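Local coordinates for protein SusD homolog (Bacteroides thetaiotaomicron, PDB 4MRU) that probably binds mucin O-glycans at the cell surface as a SusD-like outer-membrane lipoprotein with a TPR-like helical fold, at residues V260-A272 and N373-L385. Residues are numbered along the deposited sequence; the frame is centred on the assembly and turned at random.
Sequences VGADIICYMNGYA and NSIASPSGYTDPL. With MG (magnesium ion), chain C; EDO (1,2-ethanediol), chain I.
P378 wedges between Y267 and Y271, one helical turn apart, and anchors an irregular loop along helix 262-270. Its CB lies over one face of the Y267 ring, 4.2 Å from the centroid and 19° off the normal, a CH-pi contact; its CD meets Y271 CE1 obliquely. Beside it the backbones join: S379 N donates to C266 O over 2.8 Å, nearly straight at 169°. C266 O also accepts the helical bond from G270 N, and the two donors reach it from opposite faces of the carbonyl plane. At G270 the two backbones come close, its CA making a CA-H...O contact of 3.4 Å with S377 O. Farther along, A262 CB sits 3.7 Å from the Y381 centroid, over a face that CG, anti to the backbone N (chi1 177°), turns to the first helical turn; C266 SG touches Y381 CB. The flanks are looser: 1,2-ethanediol, probably from the crystallisation liquor, bridges N269 ND2 and T382 N, while N269 OD1 bonds R276, and a water links Y271 O to S374 OG. Beyond the contact, N373 OD1 and five waters bind magnesium. Y267 and Y271 also touch helix 408-423, their hydroxyls bonded to K441 O and I396 O, so helix 262-270 lies between that helix and the loop.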
ATOM      1  N   VAL A 260      -1.175 -13.069 -10.883  1.00 19.93           N
ATOM      2  CA  VAL A 260      -2.208 -12.599 -10.009  1.00 20.31           C
ATOM      3  C   VAL A 260      -2.633 -13.675  -9.015  1.00 20.65           C
ATOM      4  O   VAL A 260      -2.742 -14.855  -9.341  1.00 18.96           O
ATOM      5  CB  VAL A 260      -3.425 -12.100 -10.843  1.00 21.80           C
ATOM      6  CG1 VAL A 260      -4.525 -11.608  -9.928  1.00 23.10           C
ATOM      7  CG2 VAL A 260      -2.993 -10.997 -11.769  1.00 22.99           C
ATOM      8  N   GLY A 261      -2.898 -13.224  -7.787  1.00 20.11           N
ATOM      9  CA  GLY A 261      -3.273 -14.076  -6.700  1.00 19.96           C
ATOM     10  C   GLY A 261      -4.738 -14.483  -6.685  1.00 20.71           C
ATOM     11  O   GLY A 261      -5.604 -13.825  -7.292  1.00 18.47           O
ATOM     12  N   ALA A 262      -5.012 -15.575  -5.967  1.00 18.43           N
ATOM     13  CA  ALA A 262      -6.332 -16.150  -5.920  1.00 19.12           C
ATOM     14  C   ALA A 262      -7.340 -15.193  -5.289  1.00 22.20           C
ATOM     15  O   ALA A 262      -8.506 -15.150  -5.698  1.00 21.62           O
ATOM     16  CB  ALA A 262      -6.309 -17.438  -5.135  1.00 19.96           C
ATOM     17  N   ASP A 263      -6.898 -14.457  -4.275  1.00 21.19           N
ATOM     18  CA  ASP A 263      -7.845 -13.686  -3.462  1.00 23.82           C
ATOM     19  C   ASP A 263      -8.536 -12.634  -4.280  1.00 20.34           C
ATOM     20  O   ASP A 263      -9.770 -12.579  -4.327  1.00 23.39           O
ATOM     21  CB  ASP A 263      -7.144 -13.034  -2.273  1.00 24.14           C
ATOM     22  CG  ASP A 263      -6.398 -14.037  -1.426  1.00 34.37           C
ATOM     23  OD1 ASP A 263      -5.229 -14.375  -1.757  1.00 31.86           O
ATOM     24  OD2 ASP A 263      -7.012 -14.476  -0.446  1.00 31.73           O
ATOM     25  N   ILE A 264      -7.769 -11.794  -4.952  1.00 21.09           N
ATOM     26  CA  ILE A 264      -8.383 -10.702  -5.711  1.00 19.65           C
ATOM     27  C   ILE A 264      -9.270 -11.240  -6.853  1.00 24.51           C
ATOM     28  O   ILE A 264     -10.337 -10.685  -7.137  1.00 21.39           O
ATOM     29  CB  ILE A 264      -7.357  -9.689  -6.217  1.00 22.20           C
ATOM     30  CG1 ILE A 264      -8.110  -8.454  -6.763  1.00 23.93           C
ATOM     31  CG2 ILE A 264      -6.422 -10.313  -7.264  1.00 22.28           C
ATOM     32  CD1 ILE A 264      -7.282  -7.219  -6.846  1.00 27.31           C
ATOM     33  N   ILE A 265      -8.890 -12.363  -7.445  1.00 20.14           N
ATOM     34  CA  ILE A 265      -9.748 -13.013  -8.435  1.00 21.33           C
ATOM     35  C   ILE A 265     -11.054 -13.600  -7.848  1.00 23.43           C
ATOM     36  O   ILE A 265     -12.111 -13.505  -8.485  1.00 25.52           O
ATOM     37  CB  ILE A 265      -8.970 -14.107  -9.189  1.00 26.07           C
ATOM     38  CG1 ILE A 265      -7.788 -13.501  -9.920  1.00 24.30           C
ATOM     39  CG2 ILE A 265      -9.871 -14.825 -10.181  1.00 31.98           C
ATOM     40  CD1 ILE A 265      -8.151 -12.624 -11.089  1.00 29.32           C
ATOM     41  N   CYS A 266     -10.999 -14.203  -6.658  1.00 21.96           N
ATOM     42  CA  CYS A 266     -12.198 -14.714  -6.012  1.00 20.61           C
ATOM     43  C   CYS A 266     -13.237 -13.630  -5.786  1.00 18.13           C
ATOM     44  O   CYS A 266     -14.423 -13.815  -6.079  1.00 20.46           O
ATOM     45  CB  CYS A 266     -11.879 -15.332  -4.641  1.00 21.54           C
ATOM     46  SG  CYS A 266     -11.090 -16.936  -4.761  1.00 26.09           S
ATOM     47  N   TYR A 267     -12.800 -12.490  -5.252  1.00 17.64           N
ATOM     48  CA  TYR A 267     -13.707 -11.402  -5.048  1.00 18.71           C
ATOM     49  C   TYR A 267     -14.227 -10.843  -6.396  1.00 17.73           C
ATOM     50  O   TYR A 267     -15.413 -10.710  -6.566  1.00 20.31           O
ATOM     51  CB  TYR A 267     -13.058 -10.262  -4.281  1.00 20.92           C
ATOM     52  CG  TYR A 267     -12.915 -10.487  -2.803  1.00 20.63           C
ATOM     53  CD1 TYR A 267     -11.875 -11.260  -2.276  1.00 18.39           C
ATOM     54  CD2 TYR A 267     -13.834  -9.913  -1.902  1.00 21.79           C
ATOM     55  CE1 TYR A 267     -11.729 -11.430  -0.922  1.00 18.68           C
ATOM     56  CE2 TYR A 267     -13.702 -10.113  -0.548  1.00 19.92           C
ATOM     57  CZ  TYR A 267     -12.674 -10.864  -0.057  1.00 19.27           C
ATOM     58  OH  TYR A 267     -12.578 -10.995   1.301  1.00 19.51           O
HETATM   59  N   MSE A 268     -13.327 -10.525  -7.326  1.00 17.94           N
HETATM   60  CA  MSE A 268     -13.720  -9.783  -8.549  1.00 18.69           C
HETATM   61  C   MSE A 268     -14.462 -10.691  -9.526  1.00 17.65           C
HETATM   62  O   MSE A 268     -15.362 -10.200 -10.232  1.00 19.13           O
HETATM   63  CB  MSE A 268     -12.520  -9.118  -9.205  1.00 22.35           C
HETATM   64  CG  MSE A 268     -12.090  -7.892  -8.423  1.00 21.58           C
HETATM   65 SE   MSE A 268     -10.494  -7.058  -9.196  0.75 25.42          SE
HETATM   66  CE  MSE A 268     -11.423  -5.842 -10.515  1.00 16.83           C
ATOM     67  N   ASN A 269     -14.150 -11.978  -9.599  1.00 17.02           N
ATOM     68  CA  ASN A 269     -15.009 -12.918 -10.362  1.00 22.05           C
ATOM     69  C   ASN A 269     -16.378 -13.123  -9.692  1.00 25.51           C
ATOM     70  O   ASN A 269     -17.391 -13.187 -10.367  1.00 21.66           O
ATOM     71  CB  ASN A 269     -14.365 -14.281 -10.582  1.00 21.75           C
ATOM     72  CG  ASN A 269     -13.332 -14.279 -11.688  1.00 23.28           C
ATOM     73  OD1 ASN A 269     -13.138 -13.295 -12.430  1.00 22.77           O
ATOM     74  ND2 ASN A 269     -12.677 -15.388 -11.825  1.00 24.02           N
ATOM     75  N   GLY A 270     -16.394 -13.254  -8.364  1.00 22.93           N
ATOM     76  CA  GLY A 270     -17.665 -13.382  -7.629  1.00 22.54           C
ATOM     77  C   GLY A 270     -18.585 -12.188  -7.897  1.00 22.88           C
ATOM     78  O   GLY A 270     -19.776 -12.339  -8.078  1.00 21.10           O
ATOM     79  N   TYR A 271     -18.011 -10.988  -7.912  1.00 20.81           N
ATOM     80  CA  TYR A 271     -18.765  -9.765  -8.138  1.00 20.77           C
ATOM     81  C   TYR A 271     -18.976  -9.473  -9.603  1.00 21.03           C
ATOM     82  O   TYR A 271     -19.617  -8.472  -9.936  1.00 22.97           O
ATOM     83  CB  TYR A 271     -18.033  -8.572  -7.512  1.00 19.73           C
ATOM     84  CG  TYR A 271     -17.811  -8.568  -6.004  1.00 19.95           C
ATOM     85  CD1 TYR A 271     -18.640  -9.257  -5.129  1.00 19.67           C
ATOM     86  CD2 TYR A 271     -16.790  -7.797  -5.455  1.00 21.04           C
ATOM     87  CE1 TYR A 271     -18.455  -9.188  -3.746  1.00 20.94           C
ATOM     88  CE2 TYR A 271     -16.598  -7.711  -4.076  1.00 21.85           C
ATOM     89  CZ  TYR A 271     -17.431  -8.419  -3.233  1.00 21.54           C
ATOM     90  OH  TYR A 271     -17.241  -8.324  -1.886  1.00 20.60           O
ATOM     91  N   ALA A 272     -18.428 -10.295 -10.497  1.00 21.80           N
ATOM     92  CA  ALA A 272     -18.511 -10.050 -11.919  1.00 23.56           C
ATOM     93  C   ALA A 272     -18.081  -8.593 -12.244  1.00 24.62           C
ATOM     94  O   ALA A 272     -18.699  -7.862 -13.009  1.00 23.47           O
ATOM     95  CB  ALA A 272     -19.913 -10.375 -12.435  1.00 27.63           C
ATOM     96  N   ASN A 373     -25.386  -2.243  -6.430  1.00 22.13           N
ATOM     97  CA  ASN A 373     -26.481  -2.980  -5.852  1.00 21.68           C
ATOM     98  C   ASN A 373     -26.294  -4.472  -5.859  1.00 22.92           C
ATOM     99  O   ASN A 373     -27.246  -5.224  -5.632  1.00 20.92           O
ATOM    100  CB  ASN A 373     -27.756  -2.627  -6.607  1.00 22.37           C
ATOM    101  CG  ASN A 373     -28.178  -1.202  -6.339  1.00 21.46           C
ATOM    102  OD1 ASN A 373     -28.164  -0.733  -5.221  1.00 21.20           O
ATOM    103  ND2 ASN A 373     -28.532  -0.491  -7.408  1.00 23.12           N
ATOM    104  N   SER A 374     -25.076  -4.925  -6.142  1.00 23.18           N
ATOM    105  CA  SER A 374     -24.816  -6.344  -6.248  1.00 24.06           C
ATOM    106  C   SER A 374     -24.913  -7.008  -4.886  1.00 20.05           C
ATOM    107  O   SER A 374     -24.430  -6.467  -3.869  1.00 20.01           O
ATOM    108  CB  SER A 374     -23.414  -6.599  -6.837  1.00 27.37           C
ATOM    109  OG  SER A 374     -23.079  -7.972  -6.762  1.00 24.14           O
ATOM    110  N   ILE A 375     -25.514  -8.203  -4.875  1.00 20.39           N
ATOM    111  CA  ILE A 375     -25.566  -9.043  -3.667  1.00 19.79           C
ATOM    112  C   ILE A 375     -24.854 -10.362  -3.894  1.00 22.36           C
ATOM    113  O   ILE A 375     -25.044 -11.298  -3.154  1.00 21.50           O
ATOM    114  CB  ILE A 375     -27.017  -9.248  -3.208  1.00 20.44           C
ATOM    115  CG1 ILE A 375     -27.888  -9.881  -4.299  1.00 24.54           C
ATOM    116  CG2 ILE A 375     -27.576  -7.905  -2.760  1.00 23.44           C
ATOM    117  CD1 ILE A 375     -29.235 -10.353  -3.761  1.00 30.35           C
ATOM    118  N   ALA A 376     -23.993 -10.404  -4.926  1.00 25.13           N
ATOM    119  CA  ALA A 376     -23.178 -11.597  -5.195  1.00 26.35           C
ATOM    120  C   ALA A 376     -22.051 -11.721  -4.180  1.00 26.01           C
ATOM    121  O   ALA A 376     -21.488 -10.721  -3.760  1.00 25.21           O
ATOM    122  CB  ALA A 376     -22.581 -11.533  -6.590  1.00 27.02           C
ATOM    123  N   SER A 377     -21.728 -12.947  -3.810  1.00 23.72           N
ATOM    124  CA  SER A 377     -20.653 -13.225  -2.876  1.00 24.43           C
ATOM    125  C   SER A 377     -19.333 -13.424  -3.604  1.00 21.34           C
ATOM    126  O   SER A 377     -19.325 -13.862  -4.751  1.00 25.51           O
ATOM    127  CB  SER A 377     -20.946 -14.486  -2.070  1.00 30.35           C
ATOM    128  OG  SER A 377     -21.812 -14.144  -0.994  1.00 47.78           O
ATOM    129  N   PRO A 378     -18.220 -13.189  -2.909  1.00 22.28           N
ATOM    130  CA  PRO A 378     -16.921 -13.592  -3.458  1.00 22.52           C
ATOM    131  C   PRO A 378     -16.938 -15.091  -3.771  1.00 20.25           C
ATOM    132  O   PRO A 378     -17.625 -15.854  -3.108  1.00 23.50           O
ATOM    133  CB  PRO A 378     -15.953 -13.249  -2.338  1.00 22.87           C
ATOM    134  CG  PRO A 378     -16.634 -12.104  -1.619  1.00 24.08           C
ATOM    135  CD  PRO A 378     -18.079 -12.493  -1.613  1.00 20.98           C
ATOM    136  N   SER A 379     -16.274 -15.495  -4.834  1.00 21.11           N
ATOM    137  CA  SER A 379     -16.369 -16.882  -5.256  1.00 24.80           C
ATOM    138  C   SER A 379     -15.483 -17.795  -4.402  1.00 22.20           C
ATOM    139  O   SER A 379     -14.489 -17.357  -3.801  1.00 20.08           O
ATOM    140  CB  SER A 379     -15.968 -17.013  -6.717  1.00 28.75           C
ATOM    141  OG  SER A 379     -17.005 -16.547  -7.532  1.00 39.41           O
ATOM    142  N   GLY A 380     -15.827 -19.070  -4.395  1.00 21.38           N
ATOM    143  CA  GLY A 380     -14.886 -20.099  -3.973  1.00 21.83           C
ATOM    144  C   GLY A 380     -13.673 -20.110  -4.918  1.00 22.13           C
ATOM    145  O   GLY A 380     -13.754 -19.660  -6.052  1.00 20.93           O
ATOM    146  N   TYR A 381     -12.535 -20.606  -4.450  1.00 22.03           N
ATOM    147  CA  TYR A 381     -11.339 -20.670  -5.298  1.00 23.24           C
ATOM    148  C   TYR A 381     -11.199 -21.999  -6.020  1.00 22.74           C
ATOM    149  O   TYR A 381     -10.980 -23.036  -5.392  1.00 21.61           O
ATOM    150  CB  TYR A 381     -10.074 -20.420  -4.495  1.00 21.81           C
ATOM    151  CG  TYR A 381      -8.847 -20.567  -5.377  1.00 20.32           C
ATOM    152  CD1 TYR A 381      -8.703 -19.839  -6.536  1.00 20.82           C
ATOM    153  CD2 TYR A 381      -7.821 -21.409  -5.021  1.00 20.51           C
ATOM    154  CE1 TYR A 381      -7.593 -19.986  -7.355  1.00 22.01           C
ATOM    155  CE2 TYR A 381      -6.725 -21.587  -5.833  1.00 21.86           C
ATOM    156  CZ  TYR A 381      -6.597 -20.874  -6.994  1.00 19.91           C
ATOM    157  OH  TYR A 381      -5.452 -21.048  -7.749  1.00 20.60           O
ATOM    158  N   THR A 382     -11.331 -22.000  -7.346  1.00 21.26           N
ATOM    159  CA  THR A 382     -11.024 -23.224  -8.121  1.00 24.67           C
ATOM    160  C   THR A 382      -9.691 -23.048  -8.796  1.00 23.20           C
ATOM    161  O   THR A 382      -9.548 -22.212  -9.689  1.00 24.04           O
ATOM    162  CB  THR A 382     -12.121 -23.540  -9.151  1.00 26.70           C
ATOM    163  OG1 THR A 382     -13.380 -23.665  -8.467  1.00 25.78           O
ATOM    164  CG2 THR A 382     -11.824 -24.834  -9.893  1.00 29.79           C
ATOM    165  N   ASP A 383      -8.693 -23.825  -8.364  1.00 20.28           N
ATOM    166  CA  ASP A 383      -7.374 -23.822  -8.989  1.00 19.37           C
ATOM    167  C   ASP A 383      -7.483 -24.532 -10.329  1.00 20.33           C
ATOM    168  O   ASP A 383      -7.784 -25.717 -10.367  1.00 21.17           O
ATOM    169  CB  ASP A 383      -6.398 -24.513  -8.068  1.00 22.47           C
ATOM    170  CG  ASP A 383      -4.962 -24.536  -8.600  1.00 23.54           C
ATOM    171  OD1 ASP A 383      -4.705 -24.027  -9.722  1.00 20.64           O
ATOM    172  OD2 ASP A 383      -4.098 -25.116  -7.878  1.00 22.80           O
ATOM    173  N   PRO A 384      -7.246 -23.831 -11.448  1.00 20.91           N
ATOM    174  CA  PRO A 384      -7.329 -24.526 -12.733  1.00 22.33           C
ATOM    175  C   PRO A 384      -6.334 -25.687 -12.851  1.00 25.03           C
ATOM    176  O   PRO A 384      -6.574 -26.592 -13.637  1.00 27.52           O
ATOM    177  CB  PRO A 384      -6.975 -23.418 -13.757  1.00 24.18           C
ATOM    178  CG  PRO A 384      -6.109 -22.445 -12.951  1.00 22.11           C
ATOM    179  CD  PRO A 384      -6.803 -22.427 -11.618  1.00 23.37           C
ATOM    180  N   LEU A 385      -5.260 -25.711 -12.054  1.00 25.59           N
ATOM    181  CA  LEU A 385      -4.349 -26.881 -12.039  1.00 23.27           C
ATOM    182  C   LEU A 385      -4.722 -27.933 -11.001  1.00 24.75           C
ATOM    183  O   LEU A 385      -4.068 -28.966 -10.892  1.00 22.40           O
ATOM    184  CB  LEU A 385      -2.886 -26.420 -11.862  1.00 24.60           C
ATOM    185  CG  LEU A 385      -2.401 -25.518 -13.001  1.00 25.65           C
ATOM    186  CD1 LEU A 385      -0.953 -25.125 -12.777  1.00 31.80           C
ATOM    187  CD2 LEU A 385      -2.539 -26.182 -14.364  1.00 32.73           C
TER
HETATM  188 MG    MG C 601     -28.592   1.072  -4.126  1.00 24.28          MG
HETATM  189  C1  EDO I 607     -13.019 -17.520  -8.737  1.00 35.54           C
HETATM  190  O1  EDO I 607     -13.526 -17.702 -10.073  1.00 34.82           O
HETATM  191  C2  EDO I 607     -11.713 -18.284  -8.527  1.00 39.97           C
HETATM  192  O2  EDO I 607     -11.803 -19.725  -8.749  1.00 32.10           O
HETATM  193  O   HOH W   1     -22.239  -8.473  -9.159  1.00 25.34           O
HETATM  194  O   HOH W   2     -29.662   1.782  -5.809  1.00 24.17           O
HETATM  195  O   HOH W   3     -30.308   0.049  -3.290  1.00 21.70           O
HETATM  196  O   HOH W   4     -27.409   0.478  -2.513  1.00 20.29           O
HETATM  197  O   HOH W   5     -29.070   2.885  -3.096  1.00 18.24           O
HETATM  198  O   HOH W   6     -26.853   1.961  -4.909  1.00 19.32           O